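Side-chain contacts in Dps family protein (Staphylococcus aureus subsp. aureus, PDB 2D5K), which probably oxidises and stores iron inside a twelve-subunit ferritin-like shell and, like other Dps proteins, is linked to compaction of the nucleoid: residues Y49-A52 with S53-D57; N13-V16 with A17-T20; M128-G131 with M132-V136; P36-F39 with S40-K44. All coordinates share one frame; numbering follows the deposited sequence.

Contact 1. Residues Y49-A52 with S53-D57; sequences YNEA and SQYVD
Tyr-49 O accepts Ser-53 N at 3.0 Å, one of the i to i+4 backbone bonds that carry helix 38-65 through residues 49-52 and 53-57. Tyr-55 N repeats the step to Glu-51 O at 3.1 Å, and Val-56 N to Ala-52 O is the straightest of the set, with 167° at the hydrogen. Asn-50 O is gripped twice. Besides Gln-54 N it receives the hydroxyl Ser-53 OG at 2.6 Å, from the same face of the carbonyl plane. With chi1 at 64°, OG sits between its own N and carbonyl carbon, which turns it back onto the preceding turn.

Glu-51 and Tyr-55 run alongside each other. Glu-51 CG lies 3.5 Å from Tyr-55 CE2, the carboxylate and ring planes are only 22° apart, and Glu-51 O stands over a face of the ring. Glu-51 OE2 is 2.9 Å from Tyr-55 OH and is hydrogen-bonded to Ser-135 OG; OE1 bonds His-139 NE2. These two partners from helix 123-147, one on each oxygen, should limit rotation of the carboxylate. Tyr-55 meets Trp-19 edge-to-face, and Asp-57 OD1 takes Trp-31 NE1 of a neighbouring subunit. Helix 38-65 thus turns Tyr-55 and Ala-52 to the other helices of the ferritin-like four-helix bundle and Asp-57 to a neighbouring subunit, as in the Dps dodecamer.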
ATOM      1  N   TYR B  49      13.217  18.221 -11.545  1.00 14.56           N
ATOM      2  CA  TYR B  49      13.270  17.706 -12.902  1.00 14.61           C
ATOM      3  C   TYR B  49      12.202  16.646 -13.145  1.00 15.39           C
ATOM      4  O   TYR B  49      11.760  16.473 -14.275  1.00 15.59           O
ATOM      5  CB  TYR B  49      14.682  17.229 -13.325  1.00 15.42           C
ATOM      6  CG  TYR B  49      15.355  16.084 -12.584  1.00 16.48           C
ATOM      7  CD1 TYR B  49      14.792  14.804 -12.532  1.00 17.22           C
ATOM      8  CD2 TYR B  49      16.621  16.265 -12.026  1.00 16.06           C
ATOM      9  CE1 TYR B  49      15.493  13.730 -11.945  1.00 17.79           C
ATOM     10  CE2 TYR B  49      17.320  15.210 -11.441  1.00 17.90           C
ATOM     11  CZ  TYR B  49      16.757  13.949 -11.403  1.00 18.40           C
ATOM     12  OH  TYR B  49      17.473  12.921 -10.825  1.00 18.91           O
ATOM     13  N   ASN B  50      11.758  15.961 -12.095  1.00 17.06           N
ATOM     14  CA  ASN B  50      10.694  14.977 -12.280  1.00 18.14           C
ATOM     15  C   ASN B  50       9.425  15.752 -12.644  1.00 20.08           C
ATOM     16  O   ASN B  50       8.626  15.317 -13.477  1.00 19.18           O
ATOM     17  CB  ASN B  50      10.459  14.161 -11.006  1.00 21.04           C
ATOM     18  CG  ASN B  50      11.506  13.081 -10.802  1.00 22.28           C
ATOM     19  OD1 ASN B  50      12.108  12.594 -11.761  1.00 23.34           O
ATOM     20  ND2 ASN B  50      11.715  12.688  -9.550  1.00 24.55           N
ATOM     21  N   GLU B  51       9.251  16.915 -12.026  1.00 18.72           N
ATOM     22  CA  GLU B  51       8.091  17.741 -12.314  1.00 20.29           C
ATOM     23  C   GLU B  51       8.214  18.311 -13.723  1.00 18.51           C
ATOM     24  O   GLU B  51       7.226  18.419 -14.447  1.00 18.85           O
ATOM     25  CB  GLU B  51       7.978  18.865 -11.284  1.00 22.46           C
ATOM     26  CG  GLU B  51       6.921  19.898 -11.599  1.00 27.72           C
ATOM     27  CD  GLU B  51       6.553  20.727 -10.384  1.00 30.18           C
ATOM     28  OE1 GLU B  51       7.449  21.011  -9.562  1.00 29.49           O
ATOM     29  OE2 GLU B  51       5.367  21.100 -10.254  1.00 35.79           O
ATOM     30  N   ALA B  52       9.435  18.665 -14.114  1.00 17.81           N
ATOM     31  CA  ALA B  52       9.675  19.210 -15.444  1.00 16.86           C
ATOM     32  C   ALA B  52       9.275  18.198 -16.510  1.00 18.28           C
ATOM     33  O   ALA B  52       8.663  18.557 -17.521  1.00 18.24           O
ATOM     34  CB  ALA B  52      11.147  19.579 -15.607  1.00 14.88           C
ATOM     35  N   SER B  53       9.624  16.934 -16.288  1.00 18.49           N
ATOM     36  CA  SER B  53       9.295  15.885 -17.252  1.00 19.79           C
ATOM     37  C   SER B  53       7.783  15.746 -17.395  1.00 18.42           C
ATOM     38  O   SER B  53       7.284  15.489 -18.488  1.00 18.68           O
ATOM     39  CB  SER B  53       9.913  14.544 -16.827  1.00 21.45           C
ATOM     40  OG  SER B  53       9.377  14.086 -15.594  1.00 24.82           O
ATOM     41  N   GLN B  54       7.057  15.915 -16.292  1.00 19.29           N
ATOM     42  CA  GLN B  54       5.601  15.821 -16.330  1.00 20.88           C
ATOM     43  C   GLN B  54       5.021  16.939 -17.198  1.00 20.71           C
ATOM     44  O   GLN B  54       4.077  16.710 -17.961  1.00 18.96           O
ATOM     45  CB  GLN B  54       5.013  15.911 -14.921  1.00 23.88           C
ATOM     46  CG  GLN B  54       5.451  14.794 -13.988  1.00 30.40           C
ATOM     47  CD  GLN B  54       4.752  14.856 -12.645  1.00 35.27           C
ATOM     48  OE1 GLN B  54       4.850  15.851 -11.921  1.00 38.30           O
ATOM     49  NE2 GLN B  54       4.036  13.788 -12.304  1.00 38.45           N
ATOM     50  N   TYR B  55       5.585  18.143 -17.084  1.00 18.58           N
ATOM     51  CA  TYR B  55       5.117  19.280 -17.877  1.00 20.22           C
ATOM     52  C   TYR B  55       5.360  19.052 -19.354  1.00 19.78           C
ATOM     53  O   TYR B  55       4.486  19.295 -20.186  1.00 19.65           O
ATOM     54  CB  TYR B  55       5.836  20.576 -17.485  1.00 23.02           C
ATOM     55  CG  TYR B  55       5.463  21.133 -16.139  1.00 26.50           C
ATOM     56  CD1 TYR B  55       4.144  21.102 -15.690  1.00 29.76           C
ATOM     57  CD2 TYR B  55       6.428  21.725 -15.323  1.00 28.96           C
ATOM     58  CE1 TYR B  55       3.793  21.645 -14.460  1.00 32.51           C
ATOM     59  CE2 TYR B  55       6.087  22.272 -14.092  1.00 32.18           C
ATOM     60  CZ  TYR B  55       4.770  22.227 -13.669  1.00 31.43           C
ATOM     61  OH  TYR B  55       4.427  22.762 -12.454  1.00 36.91           O
ATOM     62  N   VAL B  56       6.569  18.605 -19.677  1.00 17.63           N
ATOM     63  CA  VAL B  56       6.938  18.353 -21.058  1.00 16.36           C
ATOM     64  C   VAL B  56       5.954  17.403 -21.733  1.00 17.74           C
ATOM     65  O   VAL B  56       5.516  17.649 -22.857  1.00 18.93           O
ATOM     66  CB  VAL B  56       8.370  17.771 -21.149  1.00 19.06           C
ATOM     67  CG1 VAL B  56       8.655  17.289 -22.563  1.00 19.47           C
ATOM     68  CG2 VAL B  56       9.380  18.842 -20.760  1.00 18.68           C
ATOM     69  N   ASP B  57       5.601  16.327 -21.041  1.00 16.64           N
ATOM     70  CA  ASP B  57       4.678  15.351 -21.603  1.00 18.07           C
ATOM     71  C   ASP B  57       3.256  15.899 -21.691  1.00 19.09           C
ATOM     72  O   ASP B  57       2.577  15.717 -22.706  1.00 20.34           O
ATOM     73  CB  ASP B  57       4.694  14.072 -20.765  1.00 18.43           C
ATOM     74  CG  ASP B  57       4.034  12.905 -21.473  1.00 21.56           C
ATOM     75  OD1 ASP B  57       4.432  12.602 -22.618  1.00 22.38           O
ATOM     76  OD2 ASP B  57       3.126  12.287 -20.885  1.00 22.49           O
TER

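Contact 2. Residues N13-V16 with A17-T20; sequences NQQV and ANWT
Gln-14, Gln-15 and Asn-18 join three side-chain amides across one turn of helix 5-32. Gln-14 NE2 donates to Asn-18 OD1 at 2.9 Å; the bond is bent, 137° at the hydrogen, and reaches the oxygen from above its carbonyl plane. Asn-18 ND2 in turn donates to Gln-15 OE1 at 3.2 Å. That bond is straighter, but ND2 lies well out of the Gln-15 carbonyl plane, while OE1 stays close to the Asn-18 amide plane. A bend at chi2 (-48°) curls the Gln-15 chain round so that OE1 also faces the indole, where Trp-19 NE1 adds a weak bond of 3.3 Å. Asn-18 thus gives and accepts within the chain of amides, and both its atoms have further partners: OD1 accepts Ile-82 N, and ND2 shares Gln-109 OE1 with Gln-15 NE2.

This largely buried cluster, with Gln-15 and Asn-18 as its buried members, lies in the four-helix bundle of the ferritin-like fold, tying helix 5-32 to helix 92-120 and to the loop that carries Ile-82.

Among the backbone bonds, Trp-19 N to Gln-15 O is nearly straight at 172°. Val-16 O takes two donors from opposite faces of its plane, Thr-20 N at 3.0 Å and the hydroxyl Thr-20 OG1 at 2.7 Å.

Van der Waals contact is slighter. Val-16 and Thr-20 leave the helix in like directions one turn apart, with Val-16 CG1 4.1 Å from Thr-20 OG1. The Trp-19 ring presents its edge to the Gln-15 carbonyl, its CD1 only 3.0 Å from Gln-15 O.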
ATOM      1  N   ASN B  13       4.730  24.984 -27.295  1.00 17.06           N
ATOM      2  CA  ASN B  13       6.063  24.509 -27.652  1.00 18.53           C
ATOM      3  C   ASN B  13       7.158  25.306 -26.953  1.00 19.67           C
ATOM      4  O   ASN B  13       8.214  24.763 -26.634  1.00 20.24           O
ATOM      5  CB  ASN B  13       6.280  24.547 -29.169  1.00 19.31           C
ATOM      6  CG  ASN B  13       5.902  23.241 -29.837  1.00 19.61           C
ATOM      7  OD1 ASN B  13       6.112  22.164 -29.275  1.00 21.07           O
ATOM      8  ND2 ASN B  13       5.352  23.326 -31.045  1.00 20.91           N
ATOM      9  N   GLN B  14       6.907  26.589 -26.715  1.00 19.95           N
ATOM     10  CA  GLN B  14       7.884  27.424 -26.027  1.00 19.52           C
ATOM     11  C   GLN B  14       8.166  26.805 -24.661  1.00 18.25           C
ATOM     12  O   GLN B  14       9.313  26.760 -24.220  1.00 16.55           O
ATOM     13  CB  GLN B  14       7.353  28.848 -25.857  1.00 20.38           C
ATOM     14  CG  GLN B  14       8.219  29.748 -24.976  1.00 24.14           C
ATOM     15  CD  GLN B  14       9.575  30.064 -25.593  1.00 27.04           C
ATOM     16  OE1 GLN B  14       9.658  30.674 -26.660  1.00 27.93           O
ATOM     17  NE2 GLN B  14      10.643  29.649 -24.919  1.00 21.91           N
ATOM     18  N   GLN B  15       7.118  26.319 -23.995  1.00 16.59           N
ATOM     19  CA  GLN B  15       7.292  25.698 -22.688  1.00 16.47           C
ATOM     20  C   GLN B  15       7.887  24.296 -22.802  1.00 18.04           C
ATOM     21  O   GLN B  15       8.663  23.884 -21.946  1.00 16.41           O
ATOM     22  CB  GLN B  15       5.964  25.642 -21.926  1.00 17.96           C
ATOM     23  CG  GLN B  15       5.388  27.013 -21.573  1.00 15.94           C
ATOM     24  CD  GLN B  15       6.418  27.932 -20.938  1.00 17.06           C
ATOM     25  OE1 GLN B  15       7.173  27.522 -20.055  1.00 17.14           O
ATOM     26  NE2 GLN B  15       6.449  29.183 -21.382  1.00 15.60           N
ATOM     27  N   VAL B  16       7.530  23.554 -23.848  1.00 19.91           N
ATOM     28  CA  VAL B  16       8.101  22.217 -24.010  1.00 20.01           C
ATOM     29  C   VAL B  16       9.613  22.396 -24.125  1.00 19.45           C
ATOM     30  O   VAL B  16      10.389  21.638 -23.535  1.00 19.00           O
ATOM     31  CB  VAL B  16       7.578  21.502 -25.282  1.00 21.83           C
ATOM     32  CG1 VAL B  16       8.303  20.169 -25.464  1.00 22.80           C
ATOM     33  CG2 VAL B  16       6.083  21.257 -25.165  1.00 22.13           C
ATOM     34  N   ALA B  17      10.016  23.419 -24.873  1.00 18.00           N
ATOM     35  CA  ALA B  17      11.429  23.731 -25.068  1.00 19.05           C
ATOM     36  C   ALA B  17      12.080  24.155 -23.753  1.00 17.12           C
ATOM     37  O   ALA B  17      13.124  23.621 -23.376  1.00 15.93           O
ATOM     38  CB  ALA B  17      11.580  24.835 -26.106  1.00 18.61           C
ATOM     39  N   ASN B  18      11.465  25.113 -23.057  1.00 16.20           N
ATOM     40  CA  ASN B  18      11.994  25.591 -21.777  1.00 15.32           C
ATOM     41  C   ASN B  18      12.235  24.462 -20.785  1.00 15.73           C
ATOM     42  O   ASN B  18      13.303  24.364 -20.186  1.00 15.82           O
ATOM     43  CB  ASN B  18      11.025  26.562 -21.091  1.00 15.47           C
ATOM     44  CG  ASN B  18      10.896  27.888 -21.807  1.00 18.53           C
ATOM     45  OD1 ASN B  18      11.779  28.301 -22.560  1.00 17.98           O
ATOM     46  ND2 ASN B  18       9.790  28.583 -21.548  1.00 16.42           N
ATOM     47  N   TRP B  19      11.228  23.617 -20.603  1.00 14.55           N
ATOM     48  CA  TRP B  19      11.334  22.547 -19.632  1.00 14.25           C
ATOM     49  C   TRP B  19      12.197  21.369 -20.048  1.00 14.98           C
ATOM     50  O   TRP B  19      12.689  20.630 -19.197  1.00 15.08           O
ATOM     51  CB  TRP B  19       9.933  22.115 -19.200  1.00 16.04           C
ATOM     52  CG  TRP B  19       9.261  23.233 -18.441  1.00 17.04           C
ATOM     53  CD1 TRP B  19       8.419  24.188 -18.946  1.00 19.49           C
ATOM     54  CD2 TRP B  19       9.475  23.577 -17.066  1.00 18.69           C
ATOM     55  NE1 TRP B  19       8.103  25.108 -17.970  1.00 18.97           N
ATOM     56  CE2 TRP B  19       8.737  24.755 -16.808  1.00 19.58           C
ATOM     57  CE3 TRP B  19      10.223  23.006 -16.028  1.00 20.33           C
ATOM     58  CZ2 TRP B  19       8.725  25.372 -15.553  1.00 19.77           C
ATOM     59  CZ3 TRP B  19      10.211  23.620 -14.777  1.00 22.92           C
ATOM     60  CH2 TRP B  19       9.465  24.793 -14.554  1.00 23.09           C
ATOM     61  N   THR B  20      12.401  21.201 -21.347  1.00 14.54           N
ATOM     62  CA  THR B  20      13.266  20.124 -21.801  1.00 16.20           C
ATOM     63  C   THR B  20      14.688  20.568 -21.449  1.00 15.28           C
ATOM     64  O   THR B  20      15.490  19.780 -20.955  1.00 15.88           O
ATOM     65  CB  THR B  20      13.139  19.894 -23.316  1.00 17.80           C
ATOM     66  OG1 THR B  20      11.823  19.398 -23.610  1.00 18.75           O
ATOM     67  CG2 THR B  20      14.166  18.875 -23.789  1.00 17.50           C
TER

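Contact 3. Residues M128-G131 with M132-V136; sequences MFIG and MQTSV
Met-128 O and Phe-129 O receive Met-132 N and Gln-133 N in regular i to i+4 bonds of helix 123-147, a member of the ferritin-like four-helix bundle. The Gln-133 N to Phe-129 O bond is the shorter, at 2.8 Å. Further along, Ser-135 N reaches Gly-131 O only weakly, at 3.3 Å. Gly-131 is exposed, near a bound glycerol that probably came from the crystallisation liquor.

Packing within the turn is mostly of CB atoms against carbonyl oxygens: Met-132 CB is 3.6 Å from Phe-129 O, and Gln-133 CB is 3.5 Å from the same atom. Beyond their roots these chains diverge. Met-132 reaches Trp-19 and Leu-59 in the bundle interior, Gln-133 NE2 bonds Glu-111 OE1, and Ile-130 and Thr-134 pack on Asp-123 and Val-124, respectively, of a neighbouring subunit.

The side-chain hydrogen bond across the turn is made by Thr-134. Its chi1 of -62° sets the hydroxyl beside its own backbone N, and both donors converge on Ile-130 O from opposite faces of the carbonyl plane: Thr-134 N at 2.9 Å, and Thr-134 OG1 also at 2.9 Å, with the hydroxyl 38° out of that plane.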
ATOM      1  N   MET B 128      -3.833  24.492 -18.463  1.00 12.54           N
ATOM      2  CA  MET B 128      -2.539  23.845 -18.276  1.00 13.18           C
ATOM      3  C   MET B 128      -1.468  24.873 -17.937  1.00 13.28           C
ATOM      4  O   MET B 128      -0.611  24.627 -17.087  1.00 12.51           O
ATOM      5  CB  MET B 128      -2.149  23.065 -19.528  1.00 15.03           C
ATOM      6  CG  MET B 128      -2.980  21.808 -19.707  1.00 18.00           C
ATOM      7  SD  MET B 128      -2.474  20.859 -21.140  1.00 21.38           S
ATOM      8  CE  MET B 128      -3.696  19.518 -21.101  1.00 19.46           C
ATOM      9  N   PHE B 129      -1.514  26.024 -18.601  1.00 12.78           N
ATOM     10  CA  PHE B 129      -0.546  27.076 -18.320  1.00 12.26           C
ATOM     11  C   PHE B 129      -0.742  27.581 -16.895  1.00 13.58           C
ATOM     12  O   PHE B 129       0.225  27.886 -16.201  1.00 12.58           O
ATOM     13  CB  PHE B 129      -0.706  28.242 -19.298  1.00 13.01           C
ATOM     14  CG  PHE B 129      -0.244  27.937 -20.695  1.00 14.01           C
ATOM     15  CD1 PHE B 129       0.978  27.306 -20.917  1.00 13.61           C
ATOM     16  CD2 PHE B 129      -1.009  28.320 -21.793  1.00 13.80           C
ATOM     17  CE1 PHE B 129       1.434  27.064 -22.216  1.00 12.61           C
ATOM     18  CE2 PHE B 129      -0.560  28.082 -23.092  1.00 15.51           C
ATOM     19  CZ  PHE B 129       0.665  27.453 -23.301  1.00 14.81           C
ATOM     20  N   ILE B 130      -1.999  27.678 -16.463  1.00 13.18           N
ATOM     21  CA  ILE B 130      -2.310  28.144 -15.113  1.00 14.71           C
ATOM     22  C   ILE B 130      -1.733  27.181 -14.084  1.00 13.83           C
ATOM     23  O   ILE B 130      -1.116  27.600 -13.106  1.00 14.12           O
ATOM     24  CB  ILE B 130      -3.835  28.238 -14.871  1.00 16.62           C
ATOM     25  CG1 ILE B 130      -4.474  29.208 -15.866  1.00 22.42           C
ATOM     26  CG2 ILE B 130      -4.104  28.680 -13.434  1.00 18.03           C
ATOM     27  CD1 ILE B 130      -3.986  30.603 -15.755  1.00 29.57           C
ATOM     28  N   GLY B 131      -1.951  25.888 -14.304  1.00 12.68           N
ATOM     29  CA  GLY B 131      -1.432  24.888 -13.387  1.00 13.10           C
ATOM     30  C   GLY B 131       0.079  24.991 -13.277  1.00 13.04           C
ATOM     31  O   GLY B 131       0.640  24.900 -12.186  1.00 13.73           O
ATOM     32  N   MET B 132       0.741  25.178 -14.412  1.00 12.50           N
ATOM     33  CA  MET B 132       2.196  25.303 -14.429  1.00 13.51           C
ATOM     34  C   MET B 132       2.648  26.567 -13.698  1.00 11.69           C
ATOM     35  O   MET B 132       3.579  26.532 -12.894  1.00 12.32           O
ATOM     36  CB  MET B 132       2.711  25.340 -15.871  1.00 14.30           C
ATOM     37  CG  MET B 132       4.220  25.544 -15.978  1.00 17.58           C
ATOM     38  SD  MET B 132       4.808  25.647 -17.681  1.00 20.13           S
ATOM     39  CE  MET B 132       4.855  23.917 -18.118  1.00 22.54           C
ATOM     40  N   GLN B 133       1.987  27.686 -13.974  1.00 12.67           N
ATOM     41  CA  GLN B 133       2.354  28.940 -13.324  1.00 12.19           C
ATOM     42  C   GLN B 133       2.184  28.831 -11.809  1.00 12.40           C
ATOM     43  O   GLN B 133       2.958  29.411 -11.046  1.00 13.03           O
ATOM     44  CB  GLN B 133       1.501  30.090 -13.869  1.00 12.81           C
ATOM     45  CG  GLN B 133       1.951  31.472 -13.394  1.00 13.51           C
ATOM     46  CD  GLN B 133       1.089  32.580 -13.958  1.00 13.82           C
ATOM     47  OE1 GLN B 133      -0.135  32.477 -13.964  1.00 13.83           O
ATOM     48  NE2 GLN B 133       1.725  33.656 -14.430  1.00 13.82           N
ATOM     49  N   THR B 134       1.170  28.087 -11.377  1.00 11.06           N
ATOM     50  CA  THR B 134       0.915  27.893  -9.952  1.00 11.96           C
ATOM     51  C   THR B 134       2.149  27.285  -9.283  1.00 12.79           C
ATOM     52  O   THR B 134       2.640  27.791  -8.271  1.00 12.67           O
ATOM     53  CB  THR B 134      -0.278  26.933  -9.713  1.00 11.35           C
ATOM     54  OG1 THR B 134      -1.475  27.495 -10.271  1.00 12.46           O
ATOM     55  CG2 THR B 134      -0.481  26.697  -8.218  1.00 12.92           C
ATOM     56  N   SER B 135       2.645  26.192  -9.854  1.00 13.21           N
ATOM     57  CA  SER B 135       3.811  25.511  -9.294  1.00 13.96           C
ATOM     58  C   SER B 135       5.086  26.336  -9.443  1.00 12.92           C
ATOM     59  O   SER B 135       5.908  26.399  -8.523  1.00 13.13           O
ATOM     60  CB  SER B 135       3.996  24.152  -9.966  1.00 15.49           C
ATOM     61  OG  SER B 135       5.159  23.511  -9.466  1.00 23.51           O
ATOM     62  N   VAL B 136       5.256  26.963 -10.601  1.00 13.01           N
ATOM     63  CA  VAL B 136       6.435  27.794 -10.839  1.00 13.00           C
ATOM     64  C   VAL B 136       6.537  28.907  -9.792  1.00 12.78           C
ATOM     65  O   VAL B 136       7.599  29.127  -9.194  1.00 13.04           O
ATOM     66  CB  VAL B 136       6.391  28.409 -12.262  1.00 12.54           C
ATOM     67  CG1 VAL B 136       7.419  29.532 -12.392  1.00 13.24           C
ATOM     68  CG2 VAL B 136       6.669  27.317 -13.298  1.00 13.05           C
TER

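Contact 4. Residues P36-F39 with S40-K44; sequences PNFF and SLHVK
His-42 N donates to Phe-38 O at 2.8 Å, and Leu-41 N donates to Asn-37 O at 3.1 Å, the latter nearly straight at 171°. These bonds open helix 38-65, with Asn-37 at the N-cap position although its side chain makes no capping bond. Val-43 N to Phe-39 O follows as a weak bond of 3.4 Å. The imidazole of His-42 has its polar partner elsewhere: NE2 bonds Glu-61 OE2 of a neighbouring subunit.

Phe-38 and His-42 stand next to one another, both with CG anti to the backbone N (chi1 174° in Phe-38), so the two rings rise from adjacent turns on one flank of the helix. Their planes are nearly parallel (17° between them) but displaced, with centroids 5.0 Å apart, so that one ring scarcely covers the other. Contact is made at the rims, Phe-38 CZ standing over the imidazole face 3.7 Å from His-42 CG. A CH-pi contact adds to it, His-42 CB lying over the face of the Phe-38 ring.

On another side, Leu-41 CD1 reaches Asn-37 CB at 4.0 Å. Further out, the His-42 ring stacks on His-30 and meets Trp-141 of another subunit. Packing by Phe-38 and His-30 probably limits how far the imidazole can tilt, while its NE2 is bound across a subunit boundary, consistent with the Dps family's placing of its ferroxidase centre between subunits.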
ATOM      1  N   PRO B  36      27.218  22.602   2.526  1.00 21.50           N
ATOM      2  CA  PRO B  36      26.417  22.091   3.643  1.00 22.82           C
ATOM      3  C   PRO B  36      24.940  21.821   3.358  1.00 22.27           C
ATOM      4  O   PRO B  36      24.285  21.115   4.123  1.00 22.69           O
ATOM      5  CB  PRO B  36      26.626  23.149   4.731  1.00 22.95           C
ATOM      6  CG  PRO B  36      26.879  24.402   3.946  1.00 23.36           C
ATOM      7  CD  PRO B  36      27.803  23.914   2.860  1.00 23.07           C
ATOM      8  N   ASN B  37      24.415  22.377   2.270  1.00 22.04           N
ATOM      9  CA  ASN B  37      23.015  22.161   1.918  1.00 21.40           C
ATOM     10  C   ASN B  37      22.888  21.108   0.818  1.00 21.44           C
ATOM     11  O   ASN B  37      21.843  20.993   0.175  1.00 20.53           O
ATOM     12  CB  ASN B  37      22.371  23.467   1.445  1.00 25.32           C
ATOM     13  CG  ASN B  37      22.343  24.528   2.528  1.00 27.99           C
ATOM     14  OD1 ASN B  37      21.810  24.305   3.613  1.00 31.95           O
ATOM     15  ND2 ASN B  37      22.920  25.689   2.237  1.00 31.60           N
ATOM     16  N   PHE B  38      23.951  20.337   0.613  1.00 19.08           N
ATOM     17  CA  PHE B  38      23.958  19.305  -0.417  1.00 18.49           C
ATOM     18  C   PHE B  38      22.780  18.344  -0.371  1.00 17.73           C
ATOM     19  O   PHE B  38      22.105  18.128  -1.373  1.00 17.89           O
ATOM     20  CB  PHE B  38      25.233  18.463  -0.344  1.00 17.58           C
ATOM     21  CG  PHE B  38      25.224  17.292  -1.286  1.00 17.52           C
ATOM     22  CD1 PHE B  38      25.580  17.455  -2.623  1.00 16.95           C
ATOM     23  CD2 PHE B  38      24.777  16.042  -0.860  1.00 16.48           C
ATOM     24  CE1 PHE B  38      25.486  16.393  -3.522  1.00 16.58           C
ATOM     25  CE2 PHE B  38      24.678  14.973  -1.751  1.00 16.20           C
ATOM     26  CZ  PHE B  38      25.031  15.149  -3.086  1.00 16.46           C
ATOM     27  N   PHE B  39      22.540  17.746   0.786  1.00 18.31           N
ATOM     28  CA  PHE B  39      21.462  16.772   0.878  1.00 20.25           C
ATOM     29  C   PHE B  39      20.087  17.318   0.513  1.00 21.78           C
ATOM     30  O   PHE B  39      19.358  16.689  -0.253  1.00 21.45           O
ATOM     31  CB  PHE B  39      21.475  16.128   2.266  1.00 21.58           C
ATOM     32  CG  PHE B  39      22.727  15.336   2.537  1.00 21.34           C
ATOM     33  CD1 PHE B  39      23.004  14.183   1.805  1.00 22.84           C
ATOM     34  CD2 PHE B  39      23.658  15.770   3.475  1.00 22.81           C
ATOM     35  CE1 PHE B  39      24.193  13.478   1.998  1.00 22.33           C
ATOM     36  CE2 PHE B  39      24.851  15.073   3.679  1.00 22.38           C
ATOM     37  CZ  PHE B  39      25.119  13.927   2.938  1.00 23.06           C
ATOM     38  N   SER B  40      19.733  18.491   1.031  1.00 21.77           N
ATOM     39  CA  SER B  40      18.433  19.075   0.714  1.00 22.95           C
ATOM     40  C   SER B  40      18.301  19.446  -0.762  1.00 21.51           C
ATOM     41  O   SER B  40      17.318  19.091  -1.415  1.00 21.20           O
ATOM     42  CB  SER B  40      18.179  20.324   1.565  1.00 24.96           C
ATOM     43  OG  SER B  40      18.003  19.989   2.930  1.00 32.05           O
ATOM     44  N   LEU B  41      19.290  20.158  -1.290  1.00 18.90           N
ATOM     45  CA  LEU B  41      19.244  20.595  -2.679  1.00 17.32           C
ATOM     46  C   LEU B  41      19.363  19.457  -3.689  1.00 16.84           C
ATOM     47  O   LEU B  41      18.709  19.476  -4.731  1.00 16.96           O
ATOM     48  CB  LEU B  41      20.332  21.644  -2.926  1.00 17.63           C
ATOM     49  CG  LEU B  41      20.145  22.921  -2.098  1.00 17.21           C
ATOM     50  CD1 LEU B  41      21.296  23.879  -2.371  1.00 18.03           C
ATOM     51  CD2 LEU B  41      18.808  23.576  -2.443  1.00 18.43           C
ATOM     52  N   HIS B  42      20.193  18.467  -3.380  1.00 16.59           N
ATOM     53  CA  HIS B  42      20.373  17.320  -4.265  1.00 17.53           C
ATOM     54  C   HIS B  42      18.996  16.705  -4.526  1.00 18.34           C
ATOM     55  O   HIS B  42      18.643  16.396  -5.668  1.00 17.46           O
ATOM     56  CB  HIS B  42      21.316  16.302  -3.604  1.00 18.94           C
ATOM     57  CG  HIS B  42      21.524  15.050  -4.398  1.00 19.00           C
ATOM     58  ND1 HIS B  42      21.096  13.814  -3.963  1.00 20.32           N
ATOM     59  CD2 HIS B  42      22.130  14.840  -5.590  1.00 18.66           C
ATOM     60  CE1 HIS B  42      21.430  12.896  -4.853  1.00 18.43           C
ATOM     61  NE2 HIS B  42      22.058  13.493  -5.850  1.00 19.61           N
ATOM     62  N   VAL B  43      18.212  16.556  -3.463  1.00 17.86           N
ATOM     63  CA  VAL B  43      16.876  15.991  -3.577  1.00 18.61           C
ATOM     64  C   VAL B  43      15.898  16.959  -4.236  1.00 17.91           C
ATOM     65  O   VAL B  43      15.151  16.574  -5.133  1.00 17.85           O
ATOM     66  CB  VAL B  43      16.319  15.591  -2.193  1.00 20.94           C
ATOM     67  CG1 VAL B  43      14.867  15.150  -2.323  1.00 24.43           C
ATOM     68  CG2 VAL B  43      17.158  14.468  -1.612  1.00 22.99           C
ATOM     69  N   LYS B  44      15.903  18.214  -3.801  1.00 17.25           N
ATOM     70  CA  LYS B  44      14.993  19.206  -4.365  1.00 16.60           C
ATOM     71  C   LYS B  44      15.143  19.330  -5.881  1.00 16.43           C
ATOM     72  O   LYS B  44      14.151  19.446  -6.599  1.00 15.76           O
ATOM     73  CB  LYS B  44      15.215  20.579  -3.715  1.00 19.61           C
ATOM     74  CG  LYS B  44      14.222  21.634  -4.194  1.00 25.34           C
ATOM     75  CD  LYS B  44      12.788  21.192  -3.910  1.00 29.93           C
ATOM     76  CE  LYS B  44      11.765  22.021  -4.683  1.00 34.54           C
ATOM     77  NZ  LYS B  44      11.690  23.448  -4.248  1.00 37.53           N
TER

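Contacts 1, 2 and 3 lie on three helices of one bundle and touch pairwise, with centres about 10 to 13 Å apart. Trp-19 of contact 2 touches both of the others: its CE3 lies 3.6 Å from Ala-52 CB of contact 1, and its NE1 lies 3.4 Å from Met-132 SD of contact 3. Between contacts 1 and 3, Tyr-55 CG lies 3.5 Å from Met-132 CE. Contact 4 shares helix 38-65 with contact 1 but lies at its start, centres about 20 Å apart. Both reach neighbouring subunits, through His-42 in one and Asp-57 in the other, where Dps proteins typically hold their ferroxidase centre; contact 2 faces the bundle interior, and contact 3 also packs on two further subunits.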